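Local coordinates for protein 23S rRNA-specific endonuclease VapC20 (Mycobacterium tuberculosis H37Rv, PDB 5WZF) that cleaves 23S rRNA within the sarcin-ricin loop as the toxic endoribonuclease of a type II toxin-antitoxin system, with magnesium as its cofactor, at residues F16-F21 against G131-A136; S50-G55 against D111-A116. All blocks are in the same frame, centred on the assembly; numbering follows the deposited sequence.

Contact 1: residues F16-F21 against G131-A136; sequences FVDTSF and GDFSAA
Asp18 OD2 belongs to a carboxylate that lies against the ring of Phe133, and it is gripped twice by Ser20. The hydroxyl Ser20 OG donates to Asp18 OD2 over 2.6 Å, on the anti side and 17° out of the carboxylate plane. The amide Ser20 N reaches the same oxygen Asp18 OD2 at 3.1 Å, but comes down from above that plane. Asp18 is the N-cap of helix 19-25, and the second bond is its capping bond. Ser20 OG is in turn bonded to Phe129 N, which helps fix its hydroxyl.

Across the contact one corner of the Phe133 ring packs against the carboxylate of Asp18. Phe133 CE1 lies 3.5 Å from Asp18 CG and 3.6 Å from Asp18 OD1. The CZ corner follows a little behind. The carboxylate and ring planes stand 55° apart, and the approach is oblique. Asp18 CG is swung opposite its own backbone N (chi1 177°), which carries the carboxylate over to this ring. Phe16, two residues earlier on strand 14-17, adds a looser, apolar contact: Phe16 CD1 is 4.2 Å from Phe133 CE2. Phe115 of helix 109-121 packs edge-to-face with Phe133, and Met118 covers it further.

The site is that of a PIN-domain nuclease. Asp18 is a predicted magnesium ligand, and its side chain lies about 4 Å from that of Asp111, the other predicted one. Asp132, which precedes Phe133, forms a salt bridge with Arg105.

No hydrogen bond joins the two segments. Ser20 restrains the rotation of the carboxylate, while Phe133 flanks it with carbon. The chemistry is consistent with a carboxylate held in place for the metal by its own helix start.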
loop_
_atom_site.group_PDB
_atom_site.type_symbol
_atom_site.label_atom_id
_atom_site.label_comp_id
_atom_site.label_asym_id
_atom_site.label_seq_id
_atom_site.Cartn_x
_atom_site.Cartn_y
_atom_site.Cartn_z
ATOM N N PHE B 16 8.675 15.831 1.484
ATOM C CA PHE B 16 7.726 14.729 1.366
ATOM C C PHE B 16 8.076 13.698 2.430
ATOM O O PHE B 16 9.235 13.328 2.576
ATOM C CB PHE B 16 7.762 14.107 -0.032
ATOM C CG PHE B 16 6.804 12.960 -0.202
ATOM C CD1 PHE B 16 7.166 11.674 0.163
ATOM C CD2 PHE B 16 5.533 13.175 -0.707
ATOM C CE1 PHE B 16 6.276 10.621 0.023
ATOM C CE2 PHE B 16 4.640 12.128 -0.852
ATOM C CZ PHE B 16 5.016 10.851 -0.481
ATOM N N VAL B 17 7.082 13.232 3.179
ATOM C CA VAL B 17 7.376 12.354 4.305
ATOM C C VAL B 17 7.057 10.905 3.982
ATOM O O VAL B 17 5.933 10.575 3.609
ATOM C CB VAL B 17 6.607 12.767 5.573
ATOM C CG1 VAL B 17 7.054 11.912 6.745
ATOM C CG2 VAL B 17 6.848 14.242 5.880
ATOM N N ASP B 18 8.061 10.049 4.143
ATOM C CA ASP B 18 7.951 8.630 3.827
ATOM C C ASP B 18 7.561 7.810 5.057
ATOM O O ASP B 18 7.731 8.257 6.192
ATOM C CB ASP B 18 9.277 8.125 3.255
ATOM C CG ASP B 18 9.261 6.647 2.961
ATOM O OD1 ASP B 18 8.352 6.202 2.230
ATOM O OD2 ASP B 18 10.147 5.927 3.474
ATOM N N THR B 19 7.040 6.615 4.809
ATOM C CA THR B 19 6.718 5.640 5.846
ATOM C C THR B 19 7.848 5.406 6.843
ATOM O O THR B 19 7.610 5.297 8.046
ATOM C CB THR B 19 6.349 4.297 5.202
ATOM O OG1 THR B 19 5.309 4.514 4.244
ATOM C CG2 THR B 19 5.892 3.279 6.248
ATOM N N SER B 20 9.077 5.325 6.344
ATOM C CA SER B 20 10.216 5.059 7.217
ATOM C C SER B 20 10.339 6.139 8.287
ATOM O O SER B 20 10.721 5.856 9.424
ATOM C CB SER B 20 11.511 4.951 6.406
ATOM O OG SER B 20 11.706 6.093 5.594
ATOM N N PHE B 21 9.988 7.371 7.932
ATOM C CA PHE B 21 10.053 8.463 8.898
ATOM C C PHE B 21 8.854 8.449 9.847
ATOM O O PHE B 21 9.028 8.577 11.060
ATOM C CB PHE B 21 10.141 9.822 8.201
ATOM C CG PHE B 21 10.286 10.975 9.160
ATOM C CD1 PHE B 21 11.540 11.389 9.579
ATOM C CD2 PHE B 21 9.167 11.620 9.664
ATOM C CE1 PHE B 21 11.675 12.434 10.473
ATOM C CE2 PHE B 21 9.297 12.662 10.561
ATOM C CZ PHE B 21 10.552 13.070 10.964
ATOM N N GLY B 131 17.541 4.986 2.360
ATOM C CA GLY B 131 18.240 5.272 1.116
ATOM C C GLY B 131 17.589 5.009 -0.232
ATOM O O GLY B 131 18.250 5.161 -1.263
ATOM N N ASP B 132 16.317 4.624 -0.256
ATOM C CA ASP B 132 15.644 4.376 -1.532
ATOM C C ASP B 132 15.370 5.683 -2.270
ATOM O O ASP B 132 15.486 5.751 -3.490
ATOM C CB ASP B 132 14.340 3.606 -1.325
ATOM C CG ASP B 132 14.573 2.201 -0.811
ATOM O OD1 ASP B 132 15.539 1.551 -1.263
ATOM O OD2 ASP B 132 13.795 1.752 0.053
ATOM N N PHE B 133 15.008 6.723 -1.525
ATOM C CA PHE B 133 14.816 8.043 -2.117
ATOM C C PHE B 133 16.139 8.618 -2.634
ATOM O O PHE B 133 16.185 9.243 -3.699
ATOM C CB PHE B 133 14.174 8.987 -1.100
ATOM C CG PHE B 133 12.697 8.757 -0.913
ATOM C CD1 PHE B 133 12.235 7.685 -0.165
ATOM C CD2 PHE B 133 11.773 9.615 -1.484
ATOM C CE1 PHE B 133 10.869 7.468 0.006
ATOM C CE2 PHE B 133 10.411 9.410 -1.319
ATOM C CZ PHE B 133 9.959 8.334 -0.571
ATOM N N SER B 134 17.218 8.402 -1.883
ATOM C CA SER B 134 18.546 8.828 -2.323
ATOM C C SER B 134 18.939 8.139 -3.625
ATOM O O SER B 134 19.491 8.768 -4.526
ATOM C CB SER B 134 19.592 8.535 -1.247
ATOM O OG SER B 134 19.251 9.160 -0.024
ATOM N N ALA B 135 18.650 6.843 -3.722
ATOM C CA ALA B 135 18.977 6.088 -4.926
ATOM C C ALA B 135 18.166 6.586 -6.118
ATOM O O ALA B 135 18.637 6.559 -7.256
ATOM C CB ALA B 135 18.742 4.600 -4.708
ATOM N N ALA B 136 16.951 7.051 -5.850
ATOM C CA ALA B 136 16.058 7.504 -6.908
ATOM C C ALA B 136 16.329 8.954 -7.298
ATOM O O ALA B 136 15.686 9.493 -8.198
ATOM C CB ALA B 136 14.605 7.334 -6.489
#

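Contact 2: residues S50-G55 against D111-A116; sequences SNHVLG and DATSFA
Direct packing joins Val53 to Ser114 and His52 to Thr113. A methyl group of Val53, CG2, comes within 3.5 Å of Ser114 OG. With CG1 anti to the backbone N (chi1 162°), CG2 falls beside that N, opposite the carbonyl carbon, and faces Ser114. His52 and Thr113 cross at about a right angle, with His52 CD2 4.0 Å from Thr113 OG1. The imidazole uses NE2 to bond Glu92 and meets Phe109 edge-to-face, so its polar end is held elsewhere.

These two helices of the PIN domain follow and precede strands of its parallel sheet: helix 51-63 comes directly after strand 46-50, and helix 109-121 leads to strand 125-127. Phe16 of strand 14-17 touches Ser50, Val53 and Ser114.

Water-mediated bonding fills out the interface. One water donates to Thr113 OG1 and to Ser114 OG, each at 2.8 Å. Both hydroxyls are also bonded to Val110 O, one turn back in their helix. The same water lies 2.4 Å from Ser50 OG, too short to be trusted, so that third link is doubtful.

A capping bond closes the start of helix 51-63, with Ser50 as N-cap. Val53 N donates to Ser50 OG at 3.1 Å with an angle of 159°. Next to this cap, Asn51 ND2 bonds an acidic side chain of a neighbouring subunit.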
loop_
_atom_site.group_PDB
_atom_site.type_symbol
_atom_site.label_atom_id
_atom_site.label_comp_id
_atom_site.label_asym_id
_atom_site.label_seq_id
_atom_site.Cartn_x
_atom_site.Cartn_y
_atom_site.Cartn_z
ATOM N N SER B 50 1.504 11.045 1.400
ATOM C CA SER B 50 0.499 10.496 0.490
ATOM C C SER B 50 -0.417 9.491 1.171
ATOM O O SER B 50 -0.113 8.993 2.254
ATOM C CB SER B 50 1.163 9.832 -0.717
ATOM O OG SER B 50 1.651 8.542 -0.384
ATOM N N ASN B 51 -1.535 9.186 0.519
ATOM C CA ASN B 51 -2.464 8.189 1.037
ATOM C C ASN B 51 -1.803 6.816 1.109
ATOM O O ASN B 51 -2.008 6.075 2.067
ATOM C CB ASN B 51 -3.737 8.139 0.183
ATOM C CG ASN B 51 -3.455 7.846 -1.279
ATOM O OD1 ASN B 51 -2.484 8.340 -1.851
ATOM N ND2 ASN B 51 -4.309 7.032 -1.894
ATOM N N HIS B 52 -0.984 6.486 0.110
ATOM C CA HIS B 52 -0.306 5.194 0.109
ATOM C C HIS B 52 0.681 5.091 1.269
ATOM O O HIS B 52 0.789 4.043 1.911
ATOM C CB HIS B 52 0.413 4.953 -1.223
ATOM C CG HIS B 52 -0.510 4.664 -2.365
ATOM N ND1 HIS B 52 -1.177 3.464 -2.498
ATOM C CD2 HIS B 52 -0.873 5.414 -3.433
ATOM C CE1 HIS B 52 -1.913 3.490 -3.595
ATOM N NE2 HIS B 52 -1.747 4.663 -4.179
ATOM N N VAL B 53 1.384 6.185 1.548
ATOM C CA VAL B 53 2.349 6.209 2.643
ATOM C C VAL B 53 1.648 6.065 3.994
ATOM O O VAL B 53 2.079 5.279 4.841
ATOM C CB VAL B 53 3.188 7.503 2.634
ATOM C CG1 VAL B 53 3.853 7.725 3.991
ATOM C CG2 VAL B 53 4.235 7.444 1.527
ATOM N N LEU B 54 0.567 6.816 4.190
ATOM C CA LEU B 54 -0.159 6.748 5.454
ATOM C C LEU B 54 -0.696 5.340 5.670
ATOM O O LEU B 54 -0.651 4.813 6.779
ATOM C CB LEU B 54 -1.300 7.766 5.496
ATOM C CG LEU B 54 -0.891 9.222 5.732
ATOM C CD1 LEU B 54 -2.117 10.109 5.953
ATOM C CD2 LEU B 54 0.073 9.319 6.913
ATOM N N GLY B 55 -1.193 4.733 4.600
ATOM C CA GLY B 55 -1.671 3.367 4.671
ATOM C C GLY B 55 -0.572 2.403 5.074
ATOM O O GLY B 55 -0.774 1.544 5.930
ATOM N N ASP B 111 6.918 3.426 -2.872
ATOM C CA ASP B 111 8.044 4.296 -3.203
ATOM C C ASP B 111 7.867 4.921 -4.584
ATOM O O ASP B 111 8.084 6.119 -4.761
ATOM C CB ASP B 111 9.365 3.529 -3.135
ATOM C CG ASP B 111 9.833 3.295 -1.706
ATOM O OD1 ASP B 111 9.222 3.855 -0.771
ATOM O OD2 ASP B 111 10.826 2.563 -1.524
ATOM N N ALA B 112 7.459 4.115 -5.559
ATOM C CA ALA B 112 7.271 4.619 -6.913
ATOM C C ALA B 112 6.219 5.727 -6.953
ATOM O O ALA B 112 6.376 6.710 -7.676
ATOM C CB ALA B 112 6.885 3.493 -7.852
ATOM N N THR B 113 5.151 5.576 -6.177
ATOM C CA THR B 113 4.115 6.603 -6.153
ATOM C C THR B 113 4.622 7.836 -5.407
ATOM O O THR B 113 4.247 8.962 -5.726
ATOM C CB THR B 113 2.803 6.098 -5.505
ATOM O OG1 THR B 113 3.044 5.702 -4.150
ATOM C CG2 THR B 113 2.232 4.921 -6.291
ATOM N N SER B 114 5.483 7.619 -4.417
ATOM C CA SER B 114 6.059 8.728 -3.669
ATOM C C SER B 114 6.952 9.558 -4.579
ATOM O O SER B 114 6.880 10.786 -4.578
ATOM C CB SER B 114 6.845 8.219 -2.463
ATOM O OG SER B 114 5.964 7.675 -1.497
ATOM N N PHE B 115 7.780 8.877 -5.366
ATOM C CA PHE B 115 8.664 9.549 -6.312
ATOM C C PHE B 115 7.849 10.376 -7.297
ATOM O O PHE B 115 8.218 11.500 -7.635
ATOM C CB PHE B 115 9.530 8.540 -7.075
ATOM C CG PHE B 115 10.367 7.659 -6.192
ATOM C CD1 PHE B 115 10.716 8.058 -4.908
ATOM C CD2 PHE B 115 10.811 6.426 -6.650
ATOM C CE1 PHE B 115 11.489 7.243 -4.099
ATOM C CE2 PHE B 115 11.584 5.607 -5.849
ATOM C CZ PHE B 115 11.922 6.012 -4.567
ATOM N N ALA B 116 6.739 9.804 -7.754
ATOM C CA ALA B 116 5.873 10.464 -8.723
ATOM C C ALA B 116 5.214 11.705 -8.137
ATOM O O ALA B 116 5.042 12.710 -8.829
ATOM C CB ALA B 116 4.816 9.493 -9.233
HETATM O O HOH W 1 3.196 7.595 -2.026
#

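Overall arrangement
From the N terminus, strand 14-17 and the start of helix 19-25 give the first half of contact 1. The chain then reaches 50-55 at the end of strand 46-50, and 56 residues later contact 2 closes its loop at 111-116. Contact 1 closes last, at 131-136, after strand 125-127, so its loop encloses the whole of contact 2. Their centres are 10 Å apart, and the two meet directly: Phe16 CE1 lies 3.3 Å from Ser114 OG. Asp132 OD2 of contact 1 lies 3.5 Å from Asp111 OD2 of contact 2, like charges close together. Together the contacts tie strand 14-17 and helices 51-63, 109-121 and 132-135 around the predicted magnesium site.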